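Local coordinates for protein FkbI (Streptomyces hygroscopicus, PDB 1R2J) that binds FAD and probably acts as an acyl-ACP dehydrogenase in making the methoxymalonyl extender unit of the polyketide FK520, at residues V135-K140 with H195-R200; D150-F155 with V168-P173; G232-L237 with I277-C282. All coordinates share one frame; numbering follows the deposited sequence.

Interaction 1: V135-K140 with H195-R200; sequences VVDGHK and HLDQVR
Val135 pairs with Arg200 at the first rung of an antiparallel run between 135-140 and 195-200: its CA sends a C-H toward Val199 O, and its CG1, anti to the backbone N (chi1 -176°), lies 3.3 Å from Gln198 OE1. Val136 is doubly hydrogen-bonded to Val199, its N donating to Val199 O at 3.1 Å and its O accepting from Val199 N at 3.0 Å. On the buried face its CG1 packs beside Val199 CB, while CG2 meets Leu196 CD1 at 3.6 Å. At Asp137 the register slips by one residue. Here the carboxylate stands in for a backbone carbonyl: OD1 takes the Gln198 N-H at 2.7 Å through its anti lone pair, with an N-H...O angle of 164°, while OD2 is held in a salt bridge by Arg126. The Gln198 side chain, bent at its second torsion, brings NE2 to 3.3 Å from Asp137 OD1. With an alanine here, Gln198 N would probably lose its short bond and Arg126 its acidic mate, freeing the corner to shift. Gly138 restores the pairing, exchanging two hydrogen bonds with Leu196, whose CB rests against the glycine backbone; Gly138 O accepts from Leu196 N at 2.9 Å. His139 lies alongside His195 on the other face. Their rings are nearly perpendicular, at 82°, and His139 NE2 comes 3.1 Å from His195 CE1. The Lys140 chain runs off to other partners, its NZ held by Glu113 and the backbone oxygen of Phe111. One long strand, 133-143, thus spans both short strands, 192-196 and 199-202, across a beta bulge, with a corner at Asp197 and Gln198, in the beta domain in the middle of the acyl-CoA dehydrogenase fold.

Interaction 2: D150-F155 with V168-P173; sequences DHLVVF and VPADTP
Segments 150-155 and 168-173 run antiparallel as the open end of the beta hairpin 151-156/164-169, with Leu152 and Val168 as a hydrogen-bonded pair and His151 opposite Pro169 as a non-hydrogen-bonded one. Leu152 N and O both bond to Val168, each at 2.7 Å, the bond from Val168 N being almost straight at 178°. Past the proline, which has no N-H to give, Ala170 N donates to Asp150 O at 2.8 Å from above the carbonyl plane. The chain then leaves the sheet in a type I turn from Pro169 to Thr172. Pro169 O takes both Thr172 N and Thr172 OG1, the hydroxyl at 2.9 Å, from the same face of its plane, so the side chain reinforces the turn. Leu152 supplies the tight side-chain contact: its CG is anti to the carbonyl carbon (chi1 -74°), and the bend at chi2 carries CD2 onto Ala170, 3.4 Å from CB. Val154 CG2 approaches Val168 CG2 more loosely, at 4.3 Å, while Val168 also packs on Val199 and Val201 of the neighbouring sheet. On the face of His151 and Pro169, His151 NE2 bonds to Glu100; ahead of the strand, Asp150 OD1 takes the N-H of Leu106. The contact therefore divides its chemistry: main-chain polar groups hold the strands in register, methyl groups fill the buried face, and the polar side chains of Asp150 and His151 find their partners beyond the hairpin.

Interaction 3: G232-L237 with I277-C282; sequences GCVGIL and IAARVC
Two long helices run nearly antiparallel where 232-237 meets 277-282, their axes 9.1 Å apart at closest approach and their directions 159° apart. Both belong to the C-terminal helical bundle of the acyl-CoA dehydrogenase fold, helix 219-248 packing on helix 262-287. The backbones come nearest at Val234 and Ala278, with CA atoms 5.7 Å apart, and no hydrogen bond crosses between the segments. Val234 points toward the second helix and carries most of the contact. Its two methyls divide the work: CG1, anti to the backbone N (chi1 174°), faces Ala279 CB at 4.2 Å, whereas CG2 lies over Ala278, 3.8 Å from its CB. The small alanines let the valine sit close to the opposing backbone. One turn further on, Leu237 approaches the same alanine and goes on to touch Ala274 and Glu275 of that helix, so Ala278 CB is met by both a valine and a leucine methyl. The contact is wholly buried and apolar. Other helices of the bundle continue the packing around it: Cys233 turns to helices 297-322 and 332-345, and Val281 rests on Leu302 and Val306. At one end of the patch Val234 CG2 also nears the sulfur of Cys282, whose exact place is doubtful; at the other, Leu237 CD1 stands 3.5 Å from Ala278 CB.

Interactions 1 and 2 form one continuous region of the beta domain, their centres about 10 Å apart, with the hairpin of interaction 2 falling between the two segments of interaction 1 in sequence. They meet where Val199 CG1 lies 3.7 Å from Val168 CG1 and 3.5 Å from Thr172 CG2, and where Lys140 NZ bonds to Phe155 O at 2.9 Å, joining the two sheets. Both lie near, but not against, the bound FAD: the side chain of Leu152 is about 9 Å from it and that of His139 about 10 Å. Interaction 3 belongs to the helical bundle across the chain's centre, its centre about 37 Å from that of interaction 1 and about 32 Å from that of interaction 2, away from the known FAD-binding residues.

Interaction 1: V135-K140 with H195-R200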
# COMPACT_ATOMS: atom_id res chain seq x y z
N VAL A 135 -17.83 16.64 13.40
CA VAL A 135 -16.67 16.90 14.24
C VAL A 135 -15.93 15.59 14.51
O VAL A 135 -16.48 14.65 15.09
CB VAL A 135 -17.09 17.53 15.59
CG1 VAL A 135 -15.85 17.88 16.40
CG2 VAL A 135 -17.93 18.77 15.35
N VAL A 136 -14.68 15.52 14.07
CA VAL A 136 -13.87 14.33 14.28
C VAL A 136 -12.79 14.63 15.30
O VAL A 136 -12.13 15.67 15.23
CB VAL A 136 -13.21 13.84 12.97
CG1 VAL A 136 -12.47 14.98 12.30
CG2 VAL A 136 -12.24 12.69 13.27
N ASP A 137 -12.61 13.72 16.24
CA ASP A 137 -11.61 13.90 17.27
C ASP A 137 -10.90 12.58 17.54
O ASP A 137 -11.55 11.58 17.87
CB ASP A 137 -12.27 14.40 18.56
CG ASP A 137 -11.28 14.95 19.54
OD1 ASP A 137 -10.73 16.04 19.28
OD2 ASP A 137 -11.03 14.29 20.58
N GLY A 138 -9.58 12.57 17.41
CA GLY A 138 -8.84 11.35 17.64
C GLY A 138 -7.37 11.44 17.28
O GLY A 138 -6.79 12.52 17.22
N HIS A 139 -6.78 10.28 17.02
CA HIS A 139 -5.37 10.19 16.68
C HIS A 139 -5.13 8.91 15.87
O HIS A 139 -5.65 7.85 16.21
CB HIS A 139 -4.54 10.14 17.96
CG HIS A 139 -3.05 10.14 17.73
ND1 HIS A 139 -2.42 9.22 16.93
CD2 HIS A 139 -2.08 10.95 18.22
CE1 HIS A 139 -1.12 9.45 16.93
NE2 HIS A 139 -0.88 10.49 17.71
N LYS A 140 -4.36 9.03 14.79
CA LYS A 140 -4.03 7.87 13.96
C LYS A 140 -2.51 7.79 13.93
O LYS A 140 -1.82 8.80 14.10
CB LYS A 140 -4.57 8.04 12.54
CG LYS A 140 -6.09 8.06 12.43
CD LYS A 140 -6.72 6.81 13.02
CE LYS A 140 -8.24 6.85 12.93
NZ LYS A 140 -8.90 5.66 13.56
N HIS A 195 -2.97 13.99 14.31
CA HIS A 195 -3.51 14.52 15.56
C HIS A 195 -4.76 15.31 15.18
O HIS A 195 -4.68 16.34 14.52
CB HIS A 195 -2.49 15.42 16.24
CG HIS A 195 -1.17 14.75 16.47
ND1 HIS A 195 -1.00 13.76 17.42
CD2 HIS A 195 0.03 14.92 15.88
CE1 HIS A 195 0.25 13.34 17.39
NE2 HIS A 195 0.90 14.03 16.46
N LEU A 196 -5.92 14.80 15.60
CA LEU A 196 -7.18 15.45 15.29
C LEU A 196 -7.83 16.03 16.55
O LEU A 196 -8.46 15.31 17.33
CB LEU A 196 -8.14 14.44 14.64
CG LEU A 196 -7.64 13.75 13.36
CD1 LEU A 196 -8.64 12.69 12.95
CD2 LEU A 196 -7.43 14.77 12.25
N ASP A 197 -7.69 17.34 16.73
CA ASP A 197 -8.25 18.04 17.88
C ASP A 197 -9.49 18.84 17.47
O ASP A 197 -9.37 19.94 16.94
CB ASP A 197 -7.18 18.95 18.49
CG ASP A 197 -7.71 19.81 19.62
OD1 ASP A 197 -8.50 19.31 20.45
OD2 ASP A 197 -7.33 21.00 19.69
N GLN A 198 -10.66 18.26 17.69
CA GLN A 198 -11.93 18.90 17.34
C GLN A 198 -11.89 19.50 15.94
O GLN A 198 -11.90 20.72 15.79
CB GLN A 198 -12.28 20.01 18.33
CG GLN A 198 -12.61 19.52 19.73
CD GLN A 198 -13.81 18.60 19.75
OE1 GLN A 198 -14.91 18.99 19.36
NE2 GLN A 198 -13.61 17.37 20.21
N VAL A 199 -11.85 18.65 14.92
CA VAL A 199 -11.80 19.12 13.54
C VAL A 199 -13.20 19.24 12.96
O VAL A 199 -13.94 18.25 12.91
CB VAL A 199 -10.97 18.17 12.66
CG1 VAL A 199 -11.01 18.63 11.21
CG2 VAL A 199 -9.53 18.12 13.16
N ARG A 200 -13.57 20.44 12.52
CA ARG A 200 -14.89 20.66 11.94
C ARG A 200 -14.87 20.59 10.41
O ARG A 200 -14.09 21.28 9.76
CB ARG A 200 -15.46 22.02 12.37
CG ARG A 200 -15.84 22.13 13.84
CD ARG A 200 -14.64 22.36 14.72
NE ARG A 200 -15.01 22.46 16.14
CZ ARG A 200 -14.16 22.76 17.11
NH1 ARG A 200 -12.89 23.01 16.84
NH2 ARG A 200 -14.59 22.82 18.37

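Interaction 2: D150-F155 with V168-P173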
# COMPACT_ATOMS: atom_id res chain seq x y z
N ASP A 150 -3.62 15.75 0.58
CA ASP A 150 -4.46 16.94 0.62
C ASP A 150 -5.69 16.47 1.40
O ASP A 150 -6.28 17.22 2.16
CB ASP A 150 -4.93 17.36 -0.78
CG ASP A 150 -3.80 17.81 -1.68
OD1 ASP A 150 -3.36 17.00 -2.52
OD2 ASP A 150 -3.36 18.98 -1.55
N HIS A 151 -6.05 15.21 1.19
CA HIS A 151 -7.21 14.61 1.84
C HIS A 151 -6.82 13.48 2.79
O HIS A 151 -5.97 12.64 2.47
CB HIS A 151 -8.18 14.05 0.80
CG HIS A 151 -8.71 15.08 -0.15
ND1 HIS A 151 -9.42 16.18 0.28
CD2 HIS A 151 -8.64 15.17 -1.50
CE1 HIS A 151 -9.76 16.91 -0.77
NE2 HIS A 151 -9.31 16.31 -1.86
N LEU A 152 -7.45 13.46 3.96
CA LEU A 152 -7.18 12.41 4.93
C LEU A 152 -8.47 11.64 5.14
O LEU A 152 -9.45 12.17 5.66
CB LEU A 152 -6.70 13.00 6.25
CG LEU A 152 -5.26 13.54 6.32
CD1 LEU A 152 -4.28 12.44 5.93
CD2 LEU A 152 -5.10 14.72 5.39
N VAL A 153 -8.48 10.38 4.71
CA VAL A 153 -9.65 9.52 4.85
C VAL A 153 -9.53 8.86 6.21
O VAL A 153 -8.76 7.91 6.40
CB VAL A 153 -9.68 8.47 3.74
CG1 VAL A 153 -10.96 7.65 3.83
CG2 VAL A 153 -9.58 9.15 2.39
N VAL A 154 -10.30 9.38 7.17
CA VAL A 154 -10.26 8.91 8.55
C VAL A 154 -11.41 8.03 9.01
O VAL A 154 -12.59 8.34 8.78
CB VAL A 154 -10.16 10.13 9.50
CG1 VAL A 154 -10.08 9.68 10.95
CG2 VAL A 154 -8.95 10.95 9.14
N PHE A 155 -11.05 6.92 9.66
CA PHE A 155 -12.02 5.97 10.20
C PHE A 155 -12.22 6.30 11.68
O PHE A 155 -11.29 6.77 12.34
CB PHE A 155 -11.49 4.54 10.07
CG PHE A 155 -11.76 3.91 8.73
CD1 PHE A 155 -12.86 3.08 8.54
CD2 PHE A 155 -10.91 4.13 7.66
CE1 PHE A 155 -13.10 2.49 7.31
CE2 PHE A 155 -11.15 3.54 6.42
CZ PHE A 155 -12.25 2.72 6.25
N VAL A 168 -11.14 14.30 5.53
CA VAL A 168 -10.72 15.55 6.15
C VAL A 168 -9.60 16.27 5.41
O VAL A 168 -8.56 15.68 5.12
CB VAL A 168 -10.24 15.30 7.60
CG1 VAL A 168 -10.01 16.62 8.31
CG2 VAL A 168 -11.25 14.44 8.35
N PRO A 169 -9.80 17.56 5.09
CA PRO A 169 -8.76 18.32 4.39
C PRO A 169 -7.55 18.45 5.32
O PRO A 169 -7.68 18.80 6.49
CB PRO A 169 -9.43 19.67 4.14
CG PRO A 169 -10.88 19.31 4.02
CD PRO A 169 -11.05 18.34 5.17
N ALA A 170 -6.37 18.15 4.79
CA ALA A 170 -5.13 18.20 5.56
C ALA A 170 -4.86 19.53 6.26
O ALA A 170 -4.13 19.57 7.25
CB ALA A 170 -3.95 17.84 4.66
N ASP A 171 -5.45 20.60 5.74
CA ASP A 171 -5.23 21.93 6.30
C ASP A 171 -6.41 22.45 7.13
O ASP A 171 -6.49 23.65 7.39
CB ASP A 171 -4.94 22.92 5.18
CG ASP A 171 -5.99 22.87 4.09
OD1 ASP A 171 -6.05 21.85 3.38
OD2 ASP A 171 -6.75 23.85 3.95
N THR A 172 -7.32 21.58 7.53
CA THR A 172 -8.45 22.02 8.33
C THR A 172 -7.90 22.37 9.70
O THR A 172 -7.09 21.64 10.27
CB THR A 172 -9.52 20.91 8.46
OG1 THR A 172 -9.94 20.49 7.15
CG2 THR A 172 -10.73 21.44 9.20
N PRO A 173 -8.31 23.53 10.25
CA PRO A 173 -7.81 23.91 11.57
C PRO A 173 -8.01 22.77 12.56
O PRO A 173 -9.05 22.11 12.56
CB PRO A 173 -8.66 25.13 11.90
CG PRO A 173 -8.81 25.78 10.56
CD PRO A 173 -9.16 24.59 9.68

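Interaction 3: G232-L237 with I277-C282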
# COMPACT_ATOMS: atom_id res chain seq x y z
N GLY A 232 2.42 -5.31 -5.00
CA GLY A 232 3.64 -4.58 -4.70
C GLY A 232 4.74 -5.57 -4.38
O GLY A 232 5.89 -5.40 -4.80
N CYS A 233 4.39 -6.63 -3.65
CA CYS A 233 5.36 -7.65 -3.27
C CYS A 233 5.84 -8.45 -4.46
O CYS A 233 6.98 -8.90 -4.49
CB CYS A 233 4.78 -8.57 -2.20
SG CYS A 233 4.49 -7.68 -0.66
N VAL A 234 4.96 -8.64 -5.44
CA VAL A 234 5.37 -9.34 -6.65
C VAL A 234 6.47 -8.47 -7.27
O VAL A 234 7.45 -8.99 -7.81
CB VAL A 234 4.20 -9.46 -7.66
CG1 VAL A 234 4.70 -10.06 -8.98
CG2 VAL A 234 3.11 -10.34 -7.08
N GLY A 235 6.31 -7.15 -7.18
CA GLY A 235 7.30 -6.23 -7.72
C GLY A 235 8.64 -6.37 -7.02
O GLY A 235 9.70 -6.39 -7.65
N ILE A 236 8.59 -6.48 -5.69
CA ILE A 236 9.80 -6.65 -4.91
C ILE A 236 10.52 -7.93 -5.34
O ILE A 236 11.74 -7.95 -5.50
CB ILE A 236 9.47 -6.70 -3.40
CG1 ILE A 236 8.84 -5.36 -2.97
CG2 ILE A 236 10.74 -7.00 -2.60
CD1 ILE A 236 8.43 -5.30 -1.50
N LEU A 237 9.75 -9.00 -5.53
CA LEU A 237 10.34 -10.27 -5.97
C LEU A 237 10.96 -10.11 -7.35
O LEU A 237 12.01 -10.68 -7.63
CB LEU A 237 9.28 -11.38 -5.97
CG LEU A 237 8.95 -11.91 -4.57
CD1 LEU A 237 7.61 -12.61 -4.56
CD2 LEU A 237 10.07 -12.86 -4.11
N ILE A 277 5.02 -17.80 -7.86
CA ILE A 277 3.96 -18.12 -6.92
C ILE A 277 3.17 -16.87 -6.54
O ILE A 277 1.93 -16.87 -6.58
CB ILE A 277 4.53 -18.76 -5.63
CG1 ILE A 277 5.04 -20.17 -5.93
CG2 ILE A 277 3.44 -18.83 -4.54
CD1 ILE A 277 5.74 -20.80 -4.76
N ALA A 278 3.88 -15.81 -6.18
CA ALA A 278 3.24 -14.55 -5.81
C ALA A 278 2.38 -13.99 -6.96
O ALA A 278 1.27 -13.51 -6.74
CB ALA A 278 4.30 -13.52 -5.40
N ALA A 279 2.89 -14.07 -8.18
CA ALA A 279 2.15 -13.57 -9.33
C ALA A 279 0.86 -14.36 -9.58
O ALA A 279 -0.21 -13.78 -9.80
CB ALA A 279 3.03 -13.62 -10.58
N ARG A 280 0.95 -15.69 -9.53
CA ARG A 280 -0.21 -16.54 -9.75
C ARG A 280 -1.32 -16.25 -8.76
O ARG A 280 -2.48 -16.09 -9.15
CB ARG A 280 0.19 -18.02 -9.63
CG ARG A 280 1.26 -18.50 -10.61
CD ARG A 280 0.81 -18.40 -12.05
NE ARG A 280 1.13 -17.10 -12.64
CZ ARG A 280 2.33 -16.74 -13.08
NH1 ARG A 280 3.36 -17.58 -13.01
NH2 ARG A 280 2.50 -15.54 -13.61
N VAL A 281 -0.97 -16.16 -7.48
CA VAL A 281 -1.97 -15.90 -6.45
C VAL A 281 -2.58 -14.51 -6.60
O VAL A 281 -3.77 -14.31 -6.34
CB VAL A 281 -1.36 -16.11 -5.04
CG1 VAL A 281 -0.32 -15.05 -4.74
CG2 VAL A 281 -2.46 -16.10 -4.00
N CYS A 282 -1.78 -13.55 -7.05
CA CYS A 282 -2.26 -12.18 -7.24
C CYS A 282 -3.22 -12.12 -8.42
O CYS A 282 -4.23 -11.41 -8.37
CB CYS A 282 -1.10 -11.21 -7.48
SG CYS A 282 -0.05 -10.97 -6.03